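Local structure of phosphodiesterase (Salpingoeca rosetta, 7CJ3) at residues Ile104-Met109 against Tyr131-Ile136; Pro125-Arg130 against Val252-Asn257; Gly201-Ala206 against His220-Leu225. The protein binds retinal within a bacteriorhodopsin-like bundle of transmembrane helices, the membrane domain of a rhodopsin-type phosphodiesterase. All blocks are in the same frame, centred on the assembly; numbering follows the deposited sequence.

Contact 1 (Ile104-Met109 against Tyr131-Ile136); sequences ISYLSM and YAEWII. With RET (retinal), chain K.
Ser105 and Tyr106 on helix 86-111 meet Glu133 on helix 128-149 beside the retinal pocket of a microbial rhodopsin-type bundle. Ser105 and Glu133 are where the two backbones come nearest, with their CA atoms 6.4 Å apart. Ser105 OG lies against the aliphatic stem of Glu133, 3.7 Å from Glu133 CG. This is packing; the hydroxyl itself is hydrogen-bonded to Val101 O, one turn back on its own helix. Glu133 sends CG anti to its backbone N (chi1 179°), and a bend at chi2 brings the carboxylate alongside the Tyr106 ring. There Glu133 OE1 comes to 3.4 Å from Tyr106 CE2. The approach is oblique, with the ring and carboxylate planes 60° apart. Tyr106 OH instead is hydrogen-bonded to Asp261 OD2 on helix 250-277, and that carboxylate also lies close to Glu133 OE1.

The fold puts this acidic pair next to Lys265. As in other microbial rhodopsins, Lys265 probably carries the retinal, and Glu133 OE2 makes a weak hydrogen bond to its NZ. Trp134, the next residue, belongs to the pocket itself. Its indole is laid along the polyene, with retinal C12 3.6 Å above one face and offset toward the rim. Trp134 CD1 is 3.7 Å from retinal C14. Further along, Tyr131 CE1 touches retinal C16 at 4.0 Å, with the methyl at the edge of the ring and near its plane. Phe236 of helix 235-245 meets the Trp134 ring at about 60°.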
loop_
_atom_site.group_PDB
_atom_site.type_symbol
_atom_site.label_atom_id
_atom_site.label_comp_id
_atom_site.label_asym_id
_atom_site.label_seq_id
_atom_site.Cartn_x
_atom_site.Cartn_y
_atom_site.Cartn_z
ATOM N N ILE B 104 -2.038 -9.185 -9.538
ATOM C CA ILE B 104 -1.644 -9.604 -10.916
ATOM C C ILE B 104 -2.586 -8.991 -11.957
ATOM O O ILE B 104 -2.084 -8.743 -13.080
ATOM C CB ILE B 104 -1.526 -11.125 -11.089
ATOM C CG1 ILE B 104 -2.843 -11.846 -10.773
ATOM C CG2 ILE B 104 -0.370 -11.649 -10.260
ATOM C CD1 ILE B 104 -2.777 -13.381 -10.842
ATOM N N SER B 105 -3.873 -8.755 -11.637
ATOM C CA SER B 105 -4.791 -8.136 -12.628
ATOM C C SER B 105 -4.246 -6.737 -12.914
ATOM O O SER B 105 -4.143 -6.343 -14.096
ATOM C CB SER B 105 -6.240 -8.125 -12.222
ATOM O OG SER B 105 -6.496 -9.117 -11.239
ATOM N N TYR B 106 -3.843 -6.022 -11.872
ATOM C CA TYR B 106 -3.374 -4.624 -12.042
ATOM C C TYR B 106 -2.007 -4.628 -12.742
ATOM O O TYR B 106 -1.834 -3.764 -13.619
ATOM C CB TYR B 106 -3.452 -3.890 -10.701
ATOM C CG TYR B 106 -4.821 -3.325 -10.412
ATOM C CD1 TYR B 106 -5.299 -2.223 -11.108
ATOM C CD2 TYR B 106 -5.636 -3.871 -9.430
ATOM C CE1 TYR B 106 -6.549 -1.681 -10.837
ATOM C CE2 TYR B 106 -6.893 -3.340 -9.150
ATOM C CZ TYR B 106 -7.360 -2.232 -9.851
ATOM O OH TYR B 106 -8.610 -1.720 -9.588
ATOM N N LEU B 107 -1.110 -5.578 -12.426
ATOM C CA LEU B 107 0.211 -5.726 -13.108
ATOM C C LEU B 107 -0.026 -5.870 -14.612
ATOM O O LEU B 107 0.673 -5.195 -15.379
ATOM C CB LEU B 107 0.975 -6.944 -12.566
ATOM C CG LEU B 107 2.318 -7.245 -13.245
ATOM C CD1 LEU B 107 3.244 -6.049 -13.254
ATOM C CD2 LEU B 107 3.059 -8.370 -12.553
ATOM N N SER B 108 -0.989 -6.721 -14.979
ATOM C CA SER B 108 -1.431 -7.037 -16.364
ATOM C C SER B 108 -1.839 -5.763 -17.115
ATOM O O SER B 108 -1.318 -5.501 -18.222
ATOM C CB SER B 108 -2.555 -8.048 -16.284
ATOM O OG SER B 108 -2.076 -9.282 -15.789
ATOM N N MET B 109 -2.719 -4.976 -16.498
ATOM C CA MET B 109 -3.264 -3.710 -17.044
ATOM C C MET B 109 -2.149 -2.697 -17.336
ATOM O O MET B 109 -2.209 -2.042 -18.411
ATOM C CB MET B 109 -4.318 -3.154 -16.087
ATOM C CG MET B 109 -5.626 -4.001 -16.155
ATOM S SD MET B 109 -6.928 -3.493 -15.051
ATOM C CE MET B 109 -7.193 -1.805 -15.543
ATOM N N TYR B 131 -13.142 -5.761 -14.465
ATOM C CA TYR B 131 -14.438 -6.470 -14.293
ATOM C C TYR B 131 -14.177 -7.953 -13.958
ATOM O O TYR B 131 -14.796 -8.452 -12.990
ATOM C CB TYR B 131 -15.339 -6.261 -15.517
ATOM C CG TYR B 131 -16.094 -4.953 -15.528
ATOM C CD1 TYR B 131 -17.189 -4.740 -14.677
ATOM C CD2 TYR B 131 -15.753 -3.932 -16.404
ATOM C CE1 TYR B 131 -17.898 -3.548 -14.678
ATOM C CE2 TYR B 131 -16.460 -2.735 -16.432
ATOM C CZ TYR B 131 -17.534 -2.539 -15.567
ATOM O OH TYR B 131 -18.233 -1.357 -15.602
ATOM N N ALA B 132 -13.250 -8.618 -14.651
ATOM C CA ALA B 132 -12.861 -10.022 -14.372
ATOM C C ALA B 132 -12.371 -10.198 -12.938
ATOM O O ALA B 132 -12.849 -11.088 -12.248
ATOM C CB ALA B 132 -11.804 -10.471 -15.350
ATOM N N GLU B 133 -11.401 -9.397 -12.516
ATOM C CA GLU B 133 -10.939 -9.327 -11.103
ATOM C C GLU B 133 -12.133 -9.209 -10.126
ATOM O O GLU B 133 -12.233 -10.007 -9.162
ATOM C CB GLU B 133 -10.038 -8.103 -10.956
ATOM C CG GLU B 133 -9.534 -7.918 -9.541
ATOM C CD GLU B 133 -9.556 -6.489 -9.021
ATOM O OE1 GLU B 133 -9.358 -5.556 -9.831
ATOM O OE2 GLU B 133 -9.776 -6.322 -7.801
ATOM N N TRP B 134 -12.995 -8.204 -10.351
ATOM C CA TRP B 134 -14.186 -7.919 -9.517
ATOM C C TRP B 134 -15.079 -9.170 -9.425
ATOM O O TRP B 134 -15.499 -9.517 -8.282
ATOM C CB TRP B 134 -14.945 -6.678 -10.023
ATOM C CG TRP B 134 -14.236 -5.371 -9.786
ATOM C CD1 TRP B 134 -13.038 -5.185 -9.137
ATOM C CD2 TRP B 134 -14.663 -4.055 -10.209
ATOM N NE1 TRP B 134 -12.699 -3.857 -9.133
ATOM C CE2 TRP B 134 -13.680 -3.138 -9.774
ATOM C CE3 TRP B 134 -15.783 -3.550 -10.882
ATOM C CZ2 TRP B 134 -13.778 -1.770 -10.025
ATOM C CZ3 TRP B 134 -15.897 -2.189 -11.093
ATOM C CH2 TRP B 134 -14.878 -1.323 -10.706
ATOM N N ILE B 135 -15.322 -9.847 -10.551
ATOM C CA ILE B 135 -16.230 -11.033 -10.615
ATOM C C ILE B 135 -15.611 -12.250 -9.907
ATOM O O ILE B 135 -16.402 -13.075 -9.355
ATOM C CB ILE B 135 -16.609 -11.328 -12.079
ATOM C CG1 ILE B 135 -17.658 -10.317 -12.557
ATOM C CG2 ILE B 135 -17.076 -12.778 -12.265
ATOM C CD1 ILE B 135 -17.704 -10.117 -14.076
ATOM N N ILE B 136 -14.280 -12.388 -9.906
ATOM C CA ILE B 136 -13.598 -13.475 -9.150
ATOM C C ILE B 136 -13.534 -13.131 -7.661
ATOM O O ILE B 136 -13.714 -14.058 -6.855
ATOM C CB ILE B 136 -12.200 -13.745 -9.704
ATOM C CG1 ILE B 136 -12.268 -14.211 -11.158
ATOM C CG2 ILE B 136 -11.448 -14.739 -8.840
ATOM C CD1 ILE B 136 -10.924 -14.172 -11.863
HETATM C C1 RET K . -20.672 -1.122 -11.133
HETATM C C2 RET K . -21.667 -0.891 -12.271
HETATM C C3 RET K . -22.679 0.128 -11.990
HETATM C C4 RET K . -23.447 -0.202 -10.727
HETATM C C5 RET K . -22.643 -0.855 -9.637
HETATM C C6 RET K . -21.330 -1.171 -9.757
HETATM C C7 RET K . -20.591 -1.600 -8.560
HETATM C C8 RET K . -19.296 -2.100 -8.464
HETATM C C9 RET K . -18.675 -2.723 -7.342
HETATM C C10 RET K . -17.356 -3.239 -7.387
HETATM C C11 RET K . -16.563 -3.702 -6.329
HETATM C C12 RET K . -15.232 -4.104 -6.326
HETATM C C13 RET K . -14.490 -4.613 -5.247
HETATM C C14 RET K . -13.196 -5.064 -5.434
HETATM C C15 RET K . -12.507 -6.052 -4.609
HETATM C C16 RET K . -20.004 -2.468 -11.469
HETATM C C17 RET K . -19.610 -0.008 -11.195
HETATM C C18 RET K . -23.484 -1.114 -8.405
HETATM C C19 RET K . -19.393 -2.848 -6.032
HETATM C C20 RET K . -15.135 -4.625 -3.895
#

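Contact 2 (Pro125-Arg130 against Val252-Asn257); sequences PVWLMR and VGEAMN. With OLC ((2R)-2,3-dihydroxypropyl (9Z)-octadec-9-enoate), chain L.
Arg130, in the first turn of helix 128-149, faces Asn257 on helix 250-277 across a wide gap, with their CA atoms 9.7 Å apart. Trp127, at the N-cap position of the same helix, faces Glu254 at a similar separation. Long side chains fill the space. Arg130 runs out with CG anti to its backbone N and turns at chi3 (48°), which presents the end of its guanidinium to Glu254. The salt bridge is two-pronged and end-on. Arg130 NH1 donates to Glu254 OE2 at 2.6 Å, and Arg130 NH2 donates to Glu254 OE1 at 2.9 Å. OE1 uses its syn lone pair. OE2 is also met on the syn side, but from well out of the carboxylate plane. The two groups are not coplanar; their planes stand 55° apart.

Asn257 lies over one face of the guanidinium, with its ND2 3.8 Å above the plane and offset toward the rim. That same amide nitrogen makes a weak hydrogen bond to Glu254 OE1. Trp127 turns its pyrrole edge to the carboxylate, and Glu254 OE2 lies near the indole plane, 3.3 Å from Trp127 CD1. Just before the helix, Val126 pairs through its backbone with Leu117 in a small antiparallel hairpin. On the far helix, Ala255 CB touches the oleate chain of a bound (2R)-2,3-dihydroxypropyl (9Z)-octadec-9-enoate.

Glu254 has further partners: Arg243 NH1 in a salt bridge to OE1, and Tyr62 OH hydrogen-bonded to OE2. Two guanidinium groups around a buried carboxylate would probably favour its negatively charged form.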
loop_
_atom_site.group_PDB
_atom_site.type_symbol
_atom_site.label_atom_id
_atom_site.label_comp_id
_atom_site.label_asym_id
_atom_site.label_seq_id
_atom_site.Cartn_x
_atom_site.Cartn_y
_atom_site.Cartn_z
ATOM N N PRO B 125 -12.356 3.638 -22.660
ATOM C CA PRO B 125 -12.136 2.187 -22.577
ATOM C C PRO B 125 -12.830 1.526 -21.374
ATOM O O PRO B 125 -12.874 2.093 -20.313
ATOM C CB PRO B 125 -10.609 2.041 -22.502
ATOM C CG PRO B 125 -10.079 3.412 -22.076
ATOM C CD PRO B 125 -11.173 4.439 -22.312
ATOM N N VAL B 126 -13.358 0.328 -21.587
ATOM C CA VAL B 126 -13.982 -0.553 -20.572
ATOM C C VAL B 126 -13.016 -1.716 -20.327
ATOM O O VAL B 126 -12.906 -2.607 -21.181
ATOM C CB VAL B 126 -15.347 -1.060 -21.071
ATOM C CG1 VAL B 126 -16.128 -1.793 -19.985
ATOM C CG2 VAL B 126 -16.165 0.068 -21.654
ATOM N N TRP B 127 -12.325 -1.700 -19.191
ATOM C CA TRP B 127 -11.273 -2.685 -18.850
ATOM C C TRP B 127 -11.956 -3.960 -18.365
ATOM O O TRP B 127 -12.415 -3.984 -17.171
ATOM C CB TRP B 127 -10.352 -2.117 -17.786
ATOM C CG TRP B 127 -9.626 -0.863 -18.163
ATOM C CD1 TRP B 127 -9.566 0.290 -17.428
ATOM C CD2 TRP B 127 -8.774 -0.646 -19.303
ATOM N NE1 TRP B 127 -8.751 1.205 -18.035
ATOM C CE2 TRP B 127 -8.261 0.667 -19.192
ATOM C CE3 TRP B 127 -8.376 -1.427 -20.394
ATOM C CZ2 TRP B 127 -7.393 1.215 -20.142
ATOM C CZ3 TRP B 127 -7.530 -0.874 -21.334
ATOM C CH2 TRP B 127 -7.026 0.420 -21.205
ATOM N N LEU B 128 -11.998 -4.988 -19.233
ATOM C CA LEU B 128 -12.647 -6.292 -18.933
ATOM C C LEU B 128 -11.852 -7.038 -17.850
ATOM O O LEU B 128 -12.430 -7.874 -17.103
ATOM C CB LEU B 128 -12.700 -7.063 -20.249
ATOM C CG LEU B 128 -13.695 -6.498 -21.274
ATOM C CD1 LEU B 128 -13.397 -7.001 -22.689
ATOM C CD2 LEU B 128 -15.126 -6.841 -20.864
ATOM N N MET B 129 -10.567 -6.718 -17.726
ATOM C CA MET B 129 -9.669 -7.311 -16.694
ATOM C C MET B 129 -10.083 -6.826 -15.294
ATOM O O MET B 129 -10.206 -7.676 -14.399
ATOM C CB MET B 129 -8.199 -6.982 -16.973
ATOM C CG MET B 129 -7.234 -7.648 -16.008
ATOM S SD MET B 129 -7.162 -9.448 -16.115
ATOM C CE MET B 129 -5.935 -9.552 -17.418
ATOM N N ARG B 130 -10.352 -5.532 -15.116
ATOM C CA ARG B 130 -10.880 -5.018 -13.824
ATOM C C ARG B 130 -12.203 -5.733 -13.516
ATOM O O ARG B 130 -12.304 -6.307 -12.408
ATOM C CB ARG B 130 -11.027 -3.503 -13.787
ATOM C CG ARG B 130 -11.346 -2.978 -12.389
ATOM C CD ARG B 130 -11.081 -1.479 -12.240
ATOM N NE ARG B 130 -11.651 -0.722 -13.346
ATOM C CZ ARG B 130 -11.155 0.418 -13.834
ATOM N NH1 ARG B 130 -10.091 1.002 -13.285
ATOM N NH2 ARG B 130 -11.747 0.996 -14.861
ATOM N N VAL B 252 -9.266 10.804 -13.939
ATOM C CA VAL B 252 -9.703 11.100 -12.538
ATOM C C VAL B 252 -10.495 9.903 -12.002
ATOM O O VAL B 252 -10.210 9.478 -10.888
ATOM C CB VAL B 252 -10.490 12.433 -12.446
ATOM C CG1 VAL B 252 -11.318 12.529 -11.164
ATOM C CG2 VAL B 252 -9.570 13.660 -12.560
ATOM N N GLY B 253 -11.420 9.345 -12.792
ATOM C CA GLY B 253 -12.191 8.132 -12.439
ATOM C C GLY B 253 -11.318 6.900 -12.189
ATOM O O GLY B 253 -11.603 6.143 -11.219
ATOM N N GLU B 254 -10.304 6.676 -13.035
ATOM C CA GLU B 254 -9.378 5.514 -12.924
ATOM C C GLU B 254 -8.628 5.584 -11.591
ATOM O O GLU B 254 -8.537 4.536 -10.894
ATOM C CB GLU B 254 -8.461 5.477 -14.150
ATOM C CG GLU B 254 -9.200 5.008 -15.404
ATOM C CD GLU B 254 -9.991 3.733 -15.169
ATOM O OE1 GLU B 254 -11.202 3.831 -14.971
ATOM O OE2 GLU B 254 -9.390 2.653 -15.124
ATOM N N ALA B 255 -8.175 6.787 -11.219
ATOM C CA ALA B 255 -7.490 7.064 -9.937
ATOM C C ALA B 255 -8.413 6.666 -8.782
ATOM O O ALA B 255 -8.016 5.889 -7.918
ATOM C CB ALA B 255 -7.093 8.517 -9.870
ATOM N N MET B 256 -9.645 7.162 -8.794
ATOM C CA MET B 256 -10.594 6.892 -7.686
ATOM C C MET B 256 -10.835 5.377 -7.616
ATOM O O MET B 256 -10.875 4.842 -6.494
ATOM C CB MET B 256 -11.900 7.663 -7.885
ATOM C CG MET B 256 -11.700 9.174 -7.795
ATOM S SD MET B 256 -13.165 10.205 -8.197
ATOM C CE MET B 256 -14.444 9.449 -7.193
ATOM N N ASN B 257 -10.909 4.695 -8.773
ATOM C CA ASN B 257 -11.197 3.242 -8.829
ATOM C C ASN B 257 -10.072 2.464 -8.144
ATOM O O ASN B 257 -10.387 1.610 -7.285
ATOM C CB ASN B 257 -11.414 2.772 -10.257
ATOM C CG ASN B 257 -12.822 3.024 -10.741
ATOM O OD1 ASN B 257 -13.795 2.770 -10.033
ATOM N ND2 ASN B 257 -12.936 3.478 -11.977
HETATM C C18 OLC L . -2.918 2.658 -1.733
HETATM C C10 OLC L . -4.153 6.920 -7.883
HETATM C C9 OLC L . -4.199 8.124 -7.284
HETATM C C17 OLC L . -2.963 2.171 -3.180
HETATM C C11 OLC L . -2.990 5.961 -7.798
HETATM C C8 OLC L . -3.023 8.567 -6.446
HETATM C C24 OLC L . -1.106 16.252 -15.277
HETATM C C16 OLC L . -1.771 2.724 -3.867
HETATM C C12 OLC L . -3.610 4.671 -7.421
HETATM C C7 OLC L . -3.346 9.845 -5.740
HETATM C C15 OLC L . -1.968 4.230 -4.047
HETATM C C13 OLC L . -2.807 3.939 -6.395
HETATM C C6 OLC L . -3.713 10.925 -6.748
HETATM C C14 OLC L . -3.017 4.638 -5.082
HETATM C C5 OLC L . -2.666 11.302 -7.767
HETATM C C4 OLC L . -3.338 11.292 -9.109
HETATM C C3 OLC L . -2.396 11.875 -10.156
HETATM C C2 OLC L . -2.193 13.368 -10.001
HETATM C C21 OLC L . -2.007 15.772 -13.069
HETATM C C1 OLC L . -2.492 14.000 -11.331
HETATM C C22 OLC L . -0.934 15.333 -14.043
HETATM O O19 OLC L . -3.376 13.494 -12.020
HETATM O O25 OLC L . -0.583 15.665 -16.486
HETATM O O23 OLC L . 0.399 15.354 -13.409
HETATM O O20 OLC L . -1.739 15.176 -11.798
#

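Contact 3 (Gly201-Ala206 against His220-Leu225); sequences GMFGKA and HALHLL. With OLC ((2R)-2,3-dihydroxypropyl (9Z)-octadec-9-enoate), chain N.
Phe203 sets CG anti to its carbonyl carbon, beside the backbone N (chi1 -84°), and this swings its ring across to Leu222 and Leu225. The Leu222 side chain turns its branch end toward Phe203 and Ala206. The setting is an antiparallel helix pair of the transmembrane bundle. Helix 178-207 and helix 219-233 follow one another in the chain, and these two segments run at 171° with their axes 9.5 Å apart. Phe203 and Leu222 are level with each other, where the backbones come nearest.

The contact is apolar packing. Leu222 CG sits at the edge of the Phe203 ring, in its plane, 3.8 Å from Phe203 CD1. The carbonyl Leu222 O approaches the same ring obliquely. Leu225, one turn on, crosses Phe203 at about a right angle and brings Leu225 CB to 3.9 Å from Phe203 CE1. The phenyl therefore meets two residues of the facing helix, three positions apart. Ala206, one turn along from Phe203, puts its methyl against the Leu222 branch.

Other helices close the surroundings. Phe203 also touches Cys145 and Leu225 touches Trp144, both on helix 128-149, while Leu225 reaches Leu268 and Ile271 on helix 250-277. On the other side of helix 178-207, Gly204 lies against the glycerol end of a bound (2R)-2,3-dihydroxypropyl (9Z)-octadec-9-enoate, with Gly204 O 3.7 Å from O23 of that molecule. At the Leu222 branch, CD2 meets Ala206 CB and also lies 3.5 Å from Phe203 O.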
loop_
_atom_site.group_PDB
_atom_site.type_symbol
_atom_site.label_atom_id
_atom_site.label_comp_id
_atom_site.label_asym_id
_atom_site.label_seq_id
_atom_site.Cartn_x
_atom_site.Cartn_y
_atom_site.Cartn_z
ATOM N N GLY B 201 -27.527 -7.117 7.113
ATOM C CA GLY B 201 -28.389 -8.047 7.865
ATOM C C GLY B 201 -27.619 -9.148 8.574
ATOM O O GLY B 201 -27.786 -9.301 9.803
ATOM N N MET B 202 -26.815 -9.911 7.834
ATOM C CA MET B 202 -26.204 -11.178 8.334
ATOM C C MET B 202 -25.132 -10.866 9.385
ATOM O O MET B 202 -25.009 -11.652 10.341
ATOM C CB MET B 202 -25.632 -12.032 7.194
ATOM C CG MET B 202 -24.435 -11.440 6.491
ATOM S SD MET B 202 -23.626 -12.644 5.368
ATOM C CE MET B 202 -24.861 -12.793 4.077
ATOM N N PHE B 203 -24.412 -9.749 9.239
ATOM C CA PHE B 203 -23.506 -9.213 10.287
ATOM C C PHE B 203 -24.299 -8.837 11.542
ATOM O O PHE B 203 -23.765 -9.056 12.643
ATOM C CB PHE B 203 -22.766 -7.985 9.791
ATOM C CG PHE B 203 -21.529 -8.320 9.016
ATOM C CD1 PHE B 203 -20.412 -8.810 9.664
ATOM C CD2 PHE B 203 -21.483 -8.152 7.640
ATOM C CE1 PHE B 203 -19.258 -9.095 8.952
ATOM C CE2 PHE B 203 -20.331 -8.465 6.929
ATOM C CZ PHE B 203 -19.221 -8.921 7.594
ATOM N N GLY B 204 -25.500 -8.269 11.364
ATOM C CA GLY B 204 -26.427 -7.906 12.446
ATOM C C GLY B 204 -26.933 -9.130 13.204
ATOM O O GLY B 204 -26.856 -9.134 14.462
ATOM N N LYS B 205 -27.449 -10.135 12.490
ATOM C CA LYS B 205 -27.917 -11.400 13.111
ATOM C C LYS B 205 -26.831 -11.890 14.085
ATOM O O LYS B 205 -27.169 -12.229 15.261
ATOM C CB LYS B 205 -28.283 -12.411 12.024
ATOM C CG LYS B 205 -29.576 -12.108 11.292
ATOM C CD LYS B 205 -29.695 -12.784 9.947
ATOM C CE LYS B 205 -30.896 -12.289 9.162
ATOM N NZ LYS B 205 -31.094 -13.008 7.877
ATOM N N ALA B 206 -25.554 -11.760 13.706
ATOM C CA ALA B 206 -24.375 -12.345 14.391
ATOM C C ALA B 206 -23.878 -11.457 15.535
ATOM O O ALA B 206 -23.171 -11.969 16.399
ATOM C CB ALA B 206 -23.279 -12.584 13.397
ATOM N N HIS B 220 -17.809 -5.647 18.013
ATOM C CA HIS B 220 -17.391 -4.341 17.453
ATOM C C HIS B 220 -16.842 -4.561 16.040
ATOM O O HIS B 220 -17.126 -3.721 15.165
ATOM C CB HIS B 220 -16.406 -3.596 18.362
ATOM C CG HIS B 220 -16.280 -2.147 18.000
ATOM N ND1 HIS B 220 -15.110 -1.410 18.200
ATOM C CD2 HIS B 220 -17.132 -1.319 17.346
ATOM C CE1 HIS B 220 -15.277 -0.182 17.742
ATOM N NE2 HIS B 220 -16.510 -0.093 17.211
ATOM N N ALA B 221 -16.083 -5.643 15.820
ATOM C CA ALA B 221 -15.348 -5.888 14.559
ATOM C C ALA B 221 -16.332 -6.262 13.444
ATOM O O ALA B 221 -16.137 -5.795 12.321
ATOM C CB ALA B 221 -14.308 -6.949 14.769
ATOM N N LEU B 222 -17.368 -7.038 13.751
ATOM C CA LEU B 222 -18.476 -7.328 12.803
ATOM C C LEU B 222 -19.096 -6.007 12.328
ATOM O O LEU B 222 -19.457 -5.920 11.142
ATOM C CB LEU B 222 -19.525 -8.236 13.456
ATOM C CG LEU B 222 -19.321 -9.749 13.234
ATOM C CD1 LEU B 222 -18.315 -10.316 14.206
ATOM C CD2 LEU B 222 -20.632 -10.516 13.364
ATOM N N HIS B 223 -19.191 -4.992 13.196
ATOM C CA HIS B 223 -19.804 -3.689 12.841
ATOM C C HIS B 223 -18.866 -2.890 11.938
ATOM O O HIS B 223 -19.343 -2.323 10.924
ATOM C CB HIS B 223 -20.214 -2.882 14.083
ATOM C CG HIS B 223 -20.923 -1.616 13.716
ATOM N ND1 HIS B 223 -20.339 -0.373 13.872
ATOM C CD2 HIS B 223 -22.106 -1.410 13.110
ATOM C CE1 HIS B 223 -21.153 0.546 13.406
ATOM N NE2 HIS B 223 -22.241 -0.066 12.925
ATOM N N LEU B 224 -17.587 -2.809 12.309
ATOM C CA LEU B 224 -16.544 -2.093 11.521
ATOM C C LEU B 224 -16.436 -2.710 10.120
ATOM O O LEU B 224 -16.248 -1.946 9.151
ATOM C CB LEU B 224 -15.230 -2.146 12.293
ATOM C CG LEU B 224 -15.216 -1.187 13.471
ATOM C CD1 LEU B 224 -13.886 -1.265 14.192
ATOM C CD2 LEU B 224 -15.490 0.242 13.012
ATOM N N LEU B 225 -16.619 -4.028 9.999
ATOM C CA LEU B 225 -16.582 -4.711 8.693
ATOM C C LEU B 225 -17.746 -4.265 7.791
ATOM O O LEU B 225 -17.461 -3.862 6.643
ATOM C CB LEU B 225 -16.565 -6.221 8.937
ATOM C CG LEU B 225 -15.185 -6.786 9.301
ATOM C CD1 LEU B 225 -15.248 -8.287 9.561
ATOM C CD2 LEU B 225 -14.155 -6.476 8.224
HETATM C C18 OLC N . -24.964 4.750 -3.026
HETATM C C10 OLC N . -27.143 -0.365 5.412
HETATM C C9 OLC N . -27.799 -0.326 6.593
HETATM C C17 OLC N . -25.764 4.458 -1.761
HETATM C C11 OLC N . -27.738 -0.122 4.057
HETATM C C8 OLC N . -29.250 -0.056 6.814
HETATM C C24 OLC N . -30.029 -5.485 15.364
HETATM C C16 OLC N . -25.581 3.058 -1.137
HETATM C C12 OLC N . -26.696 0.419 3.104
HETATM C C7 OLC N . -29.710 -0.643 8.143
HETATM C C15 OLC N . -26.716 2.682 -0.167
HETATM C C13 OLC N . -27.314 1.373 2.036
HETATM C C6 OLC N . -31.172 -1.104 8.112
HETATM C C14 OLC N . -26.225 1.842 1.017
HETATM C C5 OLC N . -31.471 -2.481 7.467
HETATM C C4 OLC N . -31.050 -3.782 8.227
HETATM C C3 OLC N . -30.718 -3.641 9.727
HETATM C C2 OLC N . -29.902 -4.790 10.363
HETATM C C21 OLC N . -28.039 -4.753 13.916
HETATM C C1 OLC N . -29.139 -4.286 11.612
HETATM C C22 OLC N . -28.572 -5.003 15.352
HETATM O O19 OLC N . -28.735 -3.118 11.664
HETATM O O25 OLC N . -30.309 -6.006 16.654
HETATM O O23 OLC N . -27.752 -5.941 16.093
HETATM O O20 OLC N . -28.896 -5.134 12.808
#

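Overall arrangement
From the N terminus, 104-109 comes first, near the end of helix 86-111. Contact 1 closes after the short hairpin, joining helix 86-111 to helix 128-149. Contact 2 opens within that loop, at 125-130, and closes only at 252-257, so contacts 1 and 2 cross. It joins the start of helix 128-149 to helix 250-277, the last of the chain. The two touch directly: Tyr106 OH packs on Arg130 CD, and Met109 CE on Trp127 CD1. Contact 3 opens and closes within the long span of contact 2, joining two successive helices. It lies across the chain's centre from contact 2; its centre is about 30 Å from that of contact 2 and about 28 Å from that of contact 1.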